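Local coordinates for protein Na Glutathione S-transferase 1 (Necator americanus, PDB 2ON7) that probably catalyses the conjugation of reduced glutathione to electrophilic compounds, as glutathione S-transferases do, in the human hookworm, at residues A18-A23 and V156-S161; A25-E30 and R73-A78; R99-S104 and L126-K131. All blocks are in the same frame, centred on the assembly; numbering follows the deposited sequence.

Interaction 1: residues A18-A23 and V156-S161; sequences ARQIFA and VDLLVS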
# COMPACT_ATOMS: atom_id res chain seq x y z
N ALA A 18 -8.08 12.28 0.26
CA ALA A 18 -7.42 13.55 0.61
C ALA A 18 -8.42 14.67 0.76
O ALA A 18 -8.40 15.39 1.76
CB ALA A 18 -6.41 13.91 -0.47
N ARG A 19 -9.31 14.82 -0.24
CA ARG A 19 -10.29 15.88 -0.22
C ARG A 19 -11.20 15.76 0.98
O ARG A 19 -11.56 16.74 1.60
CB ARG A 19 -11.15 15.89 -1.50
CG ARG A 19 -10.36 16.13 -2.73
CD ARG A 19 -11.28 16.08 -3.91
NE ARG A 19 -10.55 16.28 -5.15
CZ ARG A 19 -10.59 15.45 -6.20
NH1 ARG A 19 -11.33 14.37 -6.15
NH2 ARG A 19 -9.90 15.75 -7.29
N GLN A 20 -11.61 14.53 1.24
CA GLN A 20 -12.47 14.23 2.36
C GLN A 20 -11.77 14.48 3.67
O GLN A 20 -12.39 14.92 4.56
CB GLN A 20 -13.10 12.81 2.24
CG GLN A 20 -14.23 12.82 1.20
CD GLN A 20 -14.92 11.49 0.96
OE1 GLN A 20 -15.48 11.25 -0.11
NE2 GLN A 20 -14.89 10.64 1.94
N ILE A 21 -10.47 14.24 3.77
CA ILE A 21 -9.76 14.57 5.00
C ILE A 21 -9.71 16.05 5.25
O ILE A 21 -10.10 16.49 6.32
CB ILE A 21 -8.35 13.98 5.08
CG1 ILE A 21 -8.43 12.45 5.19
CG2 ILE A 21 -7.61 14.57 6.29
CD1 ILE A 21 -8.07 11.92 6.54
N PHE A 22 -9.27 16.81 4.25
CA PHE A 22 -9.29 18.29 4.28
C PHE A 22 -10.63 18.88 4.73
O PHE A 22 -10.65 19.79 5.58
CB PHE A 22 -9.01 18.83 2.90
CG PHE A 22 -7.56 18.78 2.49
CD1 PHE A 22 -6.56 19.23 3.35
CD2 PHE A 22 -7.20 18.38 1.20
CE1 PHE A 22 -5.27 19.22 2.97
CE2 PHE A 22 -5.90 18.38 0.82
CZ PHE A 22 -4.92 18.80 1.71
N ALA A 23 -11.73 18.39 4.15
CA ALA A 23 -13.08 18.88 4.51
C ALA A 23 -13.43 18.47 5.94
O ALA A 23 -14.02 19.23 6.68
CB ALA A 23 -14.13 18.38 3.53
N VAL A 156 -9.45 5.20 6.62
CA VAL A 156 -10.03 4.04 5.90
C VAL A 156 -11.56 4.10 5.82
O VAL A 156 -12.13 3.68 4.82
CB VAL A 156 -9.80 2.63 6.52
CG1 VAL A 156 -8.88 1.82 5.67
CG2 VAL A 156 -9.52 2.66 7.97
N ASP A 157 -12.21 4.52 6.89
CA ASP A 157 -13.67 4.74 6.87
C ASP A 157 -14.13 5.45 5.55
O ASP A 157 -15.12 5.07 4.93
CB ASP A 157 -14.08 5.52 8.13
CG ASP A 157 -13.89 4.68 9.43
OD1 ASP A 157 -13.32 5.18 10.43
OD2 ASP A 157 -14.29 3.49 9.42
N LEU A 158 -13.34 6.41 5.09
CA LEU A 158 -13.65 7.25 3.95
C LEU A 158 -13.39 6.53 2.65
O LEU A 158 -14.22 6.53 1.75
CB LEU A 158 -12.81 8.53 4.00
CG LEU A 158 -12.74 9.34 5.29
CD1 LEU A 158 -11.65 10.39 5.10
CD2 LEU A 158 -14.09 10.00 5.56
N LEU A 159 -12.21 5.93 2.57
CA LEU A 159 -11.85 5.08 1.46
C LEU A 159 -12.97 4.13 1.07
O LEU A 159 -13.39 4.10 -0.11
CB LEU A 159 -10.62 4.25 1.81
CG LEU A 159 -9.22 4.77 1.53
CD1 LEU A 159 -8.22 3.63 1.85
CD2 LEU A 159 -9.04 5.36 0.06
N VAL A 160 -13.42 3.37 2.06
CA VAL A 160 -14.39 2.27 1.91
C VAL A 160 -15.84 2.78 1.76
O VAL A 160 -16.59 2.30 0.90
CB VAL A 160 -14.30 1.30 3.15
CG1 VAL A 160 -15.33 0.21 3.09
CG2 VAL A 160 -12.89 0.74 3.30
N SER A 161 -16.25 3.73 2.60
CA SER A 161 -17.58 4.33 2.42
C SER A 161 -17.72 5.01 1.02
O SER A 161 -18.63 4.72 0.28
CB SER A 161 -17.93 5.26 3.56
OG SER A 161 -17.08 6.36 3.58

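Interaction 2: residues A25-E30 and R73-A78; sequences ADQEFE and RQFGFA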
# COMPACT_ATOMS: atom_id res chain seq x y z
N ALA A 25 -11.31 18.51 8.25
CA ALA A 25 -10.44 19.28 9.08
C ALA A 25 -10.67 20.77 8.89
O ALA A 25 -10.05 21.59 9.55
CB ALA A 25 -8.98 18.89 8.79
N ASP A 26 -11.54 21.12 7.95
CA ASP A 26 -11.84 22.53 7.63
C ASP A 26 -10.58 23.19 7.05
O ASP A 26 -10.29 24.35 7.33
CB ASP A 26 -12.34 23.27 8.88
CG ASP A 26 -13.62 24.07 8.65
OD1 ASP A 26 -13.59 25.33 8.60
OD2 ASP A 26 -14.70 23.43 8.56
N GLN A 27 -9.84 22.43 6.27
CA GLN A 27 -8.56 22.85 5.74
C GLN A 27 -8.70 23.23 4.28
O GLN A 27 -8.94 22.39 3.44
CB GLN A 27 -7.51 21.72 5.87
CG GLN A 27 -6.09 22.10 5.46
CD GLN A 27 -5.48 23.26 6.27
OE1 GLN A 27 -5.13 24.28 5.73
NE2 GLN A 27 -5.37 23.09 7.56
N GLU A 28 -8.57 24.51 4.03
CA GLU A 28 -8.40 25.07 2.71
C GLU A 28 -7.26 24.39 1.99
O GLU A 28 -6.21 24.16 2.56
CB GLU A 28 -8.07 26.57 2.82
CG GLU A 28 -7.73 27.26 1.47
CD GLU A 28 -9.00 27.58 0.63
OE1 GLU A 28 -9.20 26.93 -0.45
OE2 GLU A 28 -9.79 28.48 1.04
N PHE A 29 -7.49 24.09 0.72
CA PHE A 29 -6.47 23.63 -0.15
C PHE A 29 -6.82 24.06 -1.56
O PHE A 29 -7.97 24.37 -1.85
CB PHE A 29 -6.29 22.11 -0.07
CG PHE A 29 -7.49 21.31 -0.54
CD1 PHE A 29 -7.40 20.50 -1.67
CD2 PHE A 29 -8.68 21.31 0.20
CE1 PHE A 29 -8.53 19.76 -2.08
CE2 PHE A 29 -9.78 20.57 -0.21
CZ PHE A 29 -9.72 19.81 -1.34
N GLU A 30 -5.80 24.08 -2.40
CA GLU A 30 -5.97 24.28 -3.83
C GLU A 30 -6.28 22.87 -4.42
O GLU A 30 -5.47 21.95 -4.31
CB GLU A 30 -4.71 24.95 -4.40
CG GLU A 30 -4.85 25.42 -5.84
CD GLU A 30 -3.56 25.96 -6.45
OE1 GLU A 30 -3.65 26.43 -7.61
OE2 GLU A 30 -2.48 25.95 -5.80
N ARG A 73 -2.73 11.97 9.76
CA ARG A 73 -1.87 12.12 10.90
C ARG A 73 -1.86 13.56 11.33
O ARG A 73 -1.96 13.85 12.54
CB ARG A 73 -0.45 11.63 10.61
CG ARG A 73 -0.29 10.08 10.54
CD ARG A 73 1.16 9.74 10.44
NE ARG A 73 1.44 8.32 10.26
CZ ARG A 73 2.61 7.84 9.83
NH1 ARG A 73 3.60 8.67 9.52
NH2 ARG A 73 2.79 6.53 9.70
N GLN A 74 -1.76 14.47 10.34
CA GLN A 74 -1.72 15.92 10.58
C GLN A 74 -2.96 16.43 11.30
O GLN A 74 -2.86 17.36 12.14
CB GLN A 74 -1.58 16.67 9.24
CG GLN A 74 -0.25 16.52 8.53
CD GLN A 74 0.90 16.71 9.47
OE1 GLN A 74 1.00 17.76 10.12
NE2 GLN A 74 1.73 15.67 9.63
N PHE A 75 -4.11 15.85 10.96
CA PHE A 75 -5.42 16.31 11.47
C PHE A 75 -6.11 15.31 12.38
O PHE A 75 -7.25 15.50 12.74
CB PHE A 75 -6.36 16.73 10.31
CG PHE A 75 -5.72 17.71 9.37
CD1 PHE A 75 -5.35 17.31 8.07
CD2 PHE A 75 -5.41 19.00 9.79
CE1 PHE A 75 -4.75 18.18 7.21
CE2 PHE A 75 -4.76 19.89 8.93
CZ PHE A 75 -4.43 19.48 7.65
N GLY A 76 -5.38 14.25 12.74
CA GLY A 76 -5.83 13.29 13.72
C GLY A 76 -6.94 12.35 13.28
O GLY A 76 -7.84 12.07 14.07
N PHE A 77 -6.86 11.85 12.04
CA PHE A 77 -7.77 10.82 11.53
C PHE A 77 -6.97 9.55 11.13
O PHE A 77 -7.38 8.79 10.22
CB PHE A 77 -8.56 11.33 10.33
CG PHE A 77 -9.43 12.55 10.61
CD1 PHE A 77 -10.66 12.42 11.25
CD2 PHE A 77 -9.03 13.83 10.19
CE1 PHE A 77 -11.48 13.55 11.51
CE2 PHE A 77 -9.83 14.94 10.45
CZ PHE A 77 -11.06 14.80 11.12
N ALA A 78 -5.85 9.33 11.82
CA ALA A 78 -4.96 8.21 11.50
C ALA A 78 -5.17 7.02 12.43
O ALA A 78 -4.78 5.89 12.09
CB ALA A 78 -3.47 8.65 11.51

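Interaction 3: residues R99-S104 and L126-K131; sequences RVEIKS and LPARDK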
# COMPACT_ATOMS: atom_id res chain seq x y z
N ARG A 99 -8.94 -3.64 -4.99
CA ARG A 99 -8.96 -2.76 -6.11
C ARG A 99 -8.12 -3.28 -7.28
O ARG A 99 -8.56 -3.15 -8.41
CB ARG A 99 -8.51 -1.35 -5.68
CG ARG A 99 -9.64 -0.46 -5.12
CD ARG A 99 -10.71 -0.26 -6.17
NE ARG A 99 -11.43 0.97 -5.96
CZ ARG A 99 -11.62 1.92 -6.87
NH1 ARG A 99 -11.19 1.79 -8.12
NH2 ARG A 99 -12.31 2.99 -6.51
N VAL A 100 -6.93 -3.85 -7.01
CA VAL A 100 -6.10 -4.56 -8.03
C VAL A 100 -6.85 -5.77 -8.66
O VAL A 100 -6.81 -5.99 -9.88
CB VAL A 100 -4.68 -5.01 -7.44
CG1 VAL A 100 -4.03 -6.15 -8.22
CG2 VAL A 100 -3.71 -3.83 -7.33
N GLU A 101 -7.51 -6.56 -7.81
CA GLU A 101 -8.36 -7.67 -8.26
C GLU A 101 -9.40 -7.22 -9.28
O GLU A 101 -9.64 -7.94 -10.27
CB GLU A 101 -9.10 -8.31 -7.09
CG GLU A 101 -8.39 -9.49 -6.47
CD GLU A 101 -8.73 -9.68 -5.00
OE1 GLU A 101 -7.88 -10.24 -4.28
OE2 GLU A 101 -9.81 -9.24 -4.56
N ILE A 102 -10.00 -6.05 -9.04
CA ILE A 102 -11.17 -5.61 -9.82
C ILE A 102 -10.88 -4.58 -10.93
O ILE A 102 -11.75 -4.25 -11.70
CB ILE A 102 -12.34 -5.11 -8.90
CG1 ILE A 102 -12.18 -3.62 -8.57
CG2 ILE A 102 -12.46 -6.00 -7.62
CD1 ILE A 102 -13.37 -3.02 -7.82
N LYS A 103 -9.65 -4.07 -10.96
CA LYS A 103 -9.16 -3.14 -11.99
C LYS A 103 -9.71 -3.40 -13.42
O LYS A 103 -10.06 -2.47 -14.13
CB LYS A 103 -7.63 -3.18 -11.99
CG LYS A 103 -6.97 -1.93 -12.50
CD LYS A 103 -5.50 -1.92 -12.09
CE LYS A 103 -4.74 -0.83 -12.84
NZ LYS A 103 -5.29 0.53 -12.52
N SER A 104 -9.79 -4.66 -13.83
CA SER A 104 -10.40 -5.00 -15.10
C SER A 104 -11.94 -4.81 -15.18
O SER A 104 -12.46 -4.54 -16.27
CB SER A 104 -10.04 -6.44 -15.50
OG SER A 104 -10.67 -7.35 -14.63
N LEU A 126 -17.60 -9.75 -8.42
CA LEU A 126 -18.38 -10.36 -7.33
C LEU A 126 -17.55 -11.25 -6.35
O LEU A 126 -17.65 -11.08 -5.13
CB LEU A 126 -19.64 -11.08 -7.86
CG LEU A 126 -20.76 -10.23 -8.48
CD1 LEU A 126 -21.97 -11.09 -8.75
CD2 LEU A 126 -21.16 -9.04 -7.62
N PRO A 127 -16.74 -12.21 -6.87
CA PRO A 127 -15.71 -12.85 -6.04
C PRO A 127 -14.87 -11.85 -5.22
O PRO A 127 -14.98 -11.84 -3.98
CB PRO A 127 -14.84 -13.59 -7.07
CG PRO A 127 -15.80 -13.92 -8.18
CD PRO A 127 -16.80 -12.79 -8.23
N ALA A 128 -14.06 -11.03 -5.88
CA ALA A 128 -13.23 -10.06 -5.19
C ALA A 128 -13.95 -9.29 -4.07
O ALA A 128 -13.35 -8.93 -3.06
CB ALA A 128 -12.64 -9.06 -6.21
N ARG A 129 -15.23 -8.99 -4.26
CA ARG A 129 -15.97 -8.16 -3.33
C ARG A 129 -16.37 -8.97 -2.09
O ARG A 129 -16.49 -8.43 -0.98
CB ARG A 129 -17.20 -7.58 -4.01
CG ARG A 129 -18.21 -7.11 -3.02
CD ARG A 129 -19.61 -7.21 -3.51
NE ARG A 129 -20.00 -8.59 -3.64
CZ ARG A 129 -21.25 -9.01 -3.80
NH1 ARG A 129 -22.26 -8.15 -3.86
NH2 ARG A 129 -21.47 -10.31 -3.90
N ASP A 130 -16.62 -10.27 -2.33
CA ASP A 130 -17.04 -11.22 -1.32
C ASP A 130 -15.91 -11.44 -0.33
O ASP A 130 -16.10 -11.45 0.89
CB ASP A 130 -17.44 -12.55 -1.97
CG ASP A 130 -18.72 -12.46 -2.82
OD1 ASP A 130 -19.47 -11.47 -2.74
OD2 ASP A 130 -18.96 -13.39 -3.59
N LYS A 131 -14.72 -11.59 -0.86
CA LYS A 131 -13.60 -11.74 0.03
C LYS A 131 -13.44 -10.44 0.80
O LYS A 131 -13.42 -10.46 2.02
CB LYS A 131 -12.32 -12.11 -0.72
CG LYS A 131 -11.13 -12.34 0.19
CD LYS A 131 -9.93 -12.89 -0.59
CE LYS A 131 -9.20 -11.79 -1.33
NZ LYS A 131 -8.13 -12.36 -2.17

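Interaction 1: residues A18-A23 and V156-S161
At the seam between the thioredoxin-like N-terminal domain and the all-helical C-terminal domain, Leu158 of helix 155-168 is pressed against Gln20 and Ile21 of helix 16-25. The backbones stay well apart: the nearest CA atoms, those of Gln20 and Leu158, are 7.3 Å from each other, so the side chains bridge the gap. Leu158 works with both of its methyls. Leu158 CD1 is shared, lying 3.8 Å from Ile21 CG1 and 4.0 Å from Gln20 CB, while Leu158 CD2 and CB run along the amide end of Gln20. Gln20 is stretched out beyond CG (chi2 179°), and it and Leu158 lie alongside, running opposite ways. Ile21 instead crosses the leucine at about a right angle. Its CG1 branch does the touching, with Ile21 CD1 following at 4.2 Å from Leu158 CD1. All three residues are buried, and the join is apolar apart from the glutamine amide.

Leu158 also belongs to the start of its own helix, where the pattern is consistent with the N-capping box and hydrophobic staple known at this helix in glutathione S-transferases. Asp157 OD1 accepts from the backbone N of Thr154, the side-chain-to-backbone half of the box, and Leu158 touches Leu153, the residue before the cap, as in a hydrophobic staple. One turn on, Ser161 OG bonds back to Asp157 O at 2.7 Å, tilted 26° from the carbonyl plane. Ser161 N reaches Asp157 O from the opposite face at 2.9 Å, so two donors grip this carbonyl, with a weak bond from His184 NE2 besides. Around helix 16-25, Ile21 packs on Leu71 and Ala72 of helix 64-75, and Gln20 on Leu194 and Trp197 of helix 192-200.

Interaction 2: residues A25-E30 and R73-A78
Ala25 and Phe75 bring the two backbones to 6.3 Å between their CA atoms, at a point where both chains are leaving a helix: Asp26 and Gly76 each take positive phi and close a Schellman motif, with bonds back into the last helical turn. The Phe75 ring and the Ala25 methyl carry the centre of the contact. With Phe75 CG beside the backbone N (chi1 -52°), the ring is thrown across to the other segment, and Ala25 CB settles over one face in a CH-pi contact. That methyl is 3.9 Å from the centroid of the Phe75 ring, 28° off the ring normal, and displaced to the inner end, so that its closest atom is Phe75 CG at 3.5 Å. On the opposite face Gln74 CB stands over the ring centre, which leaves the phenyl held between two aliphatic carbons.

Gln27 meets the outer end of the same ring. Its chain bends at chi2 and crosses Phe75 at about a right angle, with Gln27 CG 3.8 Å from Phe75 CZ. Beyond this the amide leans obliquely past CE2 and CZ, its plane 27° from that of the ring. Phe77 adds a lighter touch: Ala25 CB lies at the edge of its ring, near the plane, 4.4 Å from Phe77 CE2. The methyl of Ala25 therefore sees one phenyl face and one phenyl edge.

Phe77 reaches back onto Ile21 and Leu24 of helix 16-25, while Gln27 and Phe75 both rest on Tyr4 of strand 4-9. Segment 25-30 itself is the return leg of a right-handed beta-alpha-beta crossover, leading from helix 16-25 into strand 30-34, which lies parallel to strand 4-9; helix 64-75 ends beside that turn.

Interaction 3: residues R99-S104 and L126-K131
The carboxylate of Glu101 bonds through one oxygen and packs with the other: Lys131 NZ meets OE1 on its syn side, 32° out of the carboxylate plane, and Ala128 CB lies 3.3 Å from Glu101 OE2. The other flat group nearby, the guanidinium of Arg129, has Leu126 CD2 over one face, 3.8 Å above its plane, and Asp130 OD2 in plane at its edge. Arg129 NH2 also makes a salt bridge to the syn lone pair of Asp130 OD1, though Asp130 crowds the backbone of its own helix and its exact placing is doubtful.

Across the contact, the bond from Lys131 NZ to Glu101 OE1 measures 3.0 Å and forms a salt bridge near the exposed side, where Lys131 lies. Lys131 gets there through a bend at chi3 (80°), which lays its end across the glutamate at about a right angle. Beside this pair Ala128 points toward the facing helix. Its CB is 3.4 Å from Ile102 CG2 and 3.7 Å from Glu101 CB, so the small methyl fits closely between two neighbouring side chains. Ile102 presents CG2 because its CG1 takes the crowded position between backbone N and carbonyl carbon (chi1 87°). Ile102 also packs on Leu125 of its partner helix and on His163 of helix 155-168.

The segment axes approach to 9.2 Å. The nearly antiparallel pairing of helices 82-109 and 117-141 is part of the helical bundle of the glutathione S-transferase C-terminal domain; here Ala128 sits at the closest CA approach.

In the fold
Along the chain, interaction 1 spans the others: its segments open with helix 16-25 and close with helix 155-168, and interactions 2 and 3 fall in series between them. Interactions 1 and 2 are neighbours, centres 10 Å apart, sharing helix 16-25. They touch directly, through a probable hydrogen bond from Gln27 N to Phe22 O and through Ile21, which packs on Phe75 and Phe77. Interaction 3 lies out in the C-terminal bundle, its centre 21 Å from that of interaction 1; interactions 2 and 3, with centres 30 Å apart, lie on opposite sides of the chain's centre. Interaction 2 lies in the thioredoxin-like part, interaction 1 at the domain seam and interaction 3 within the helical bundle.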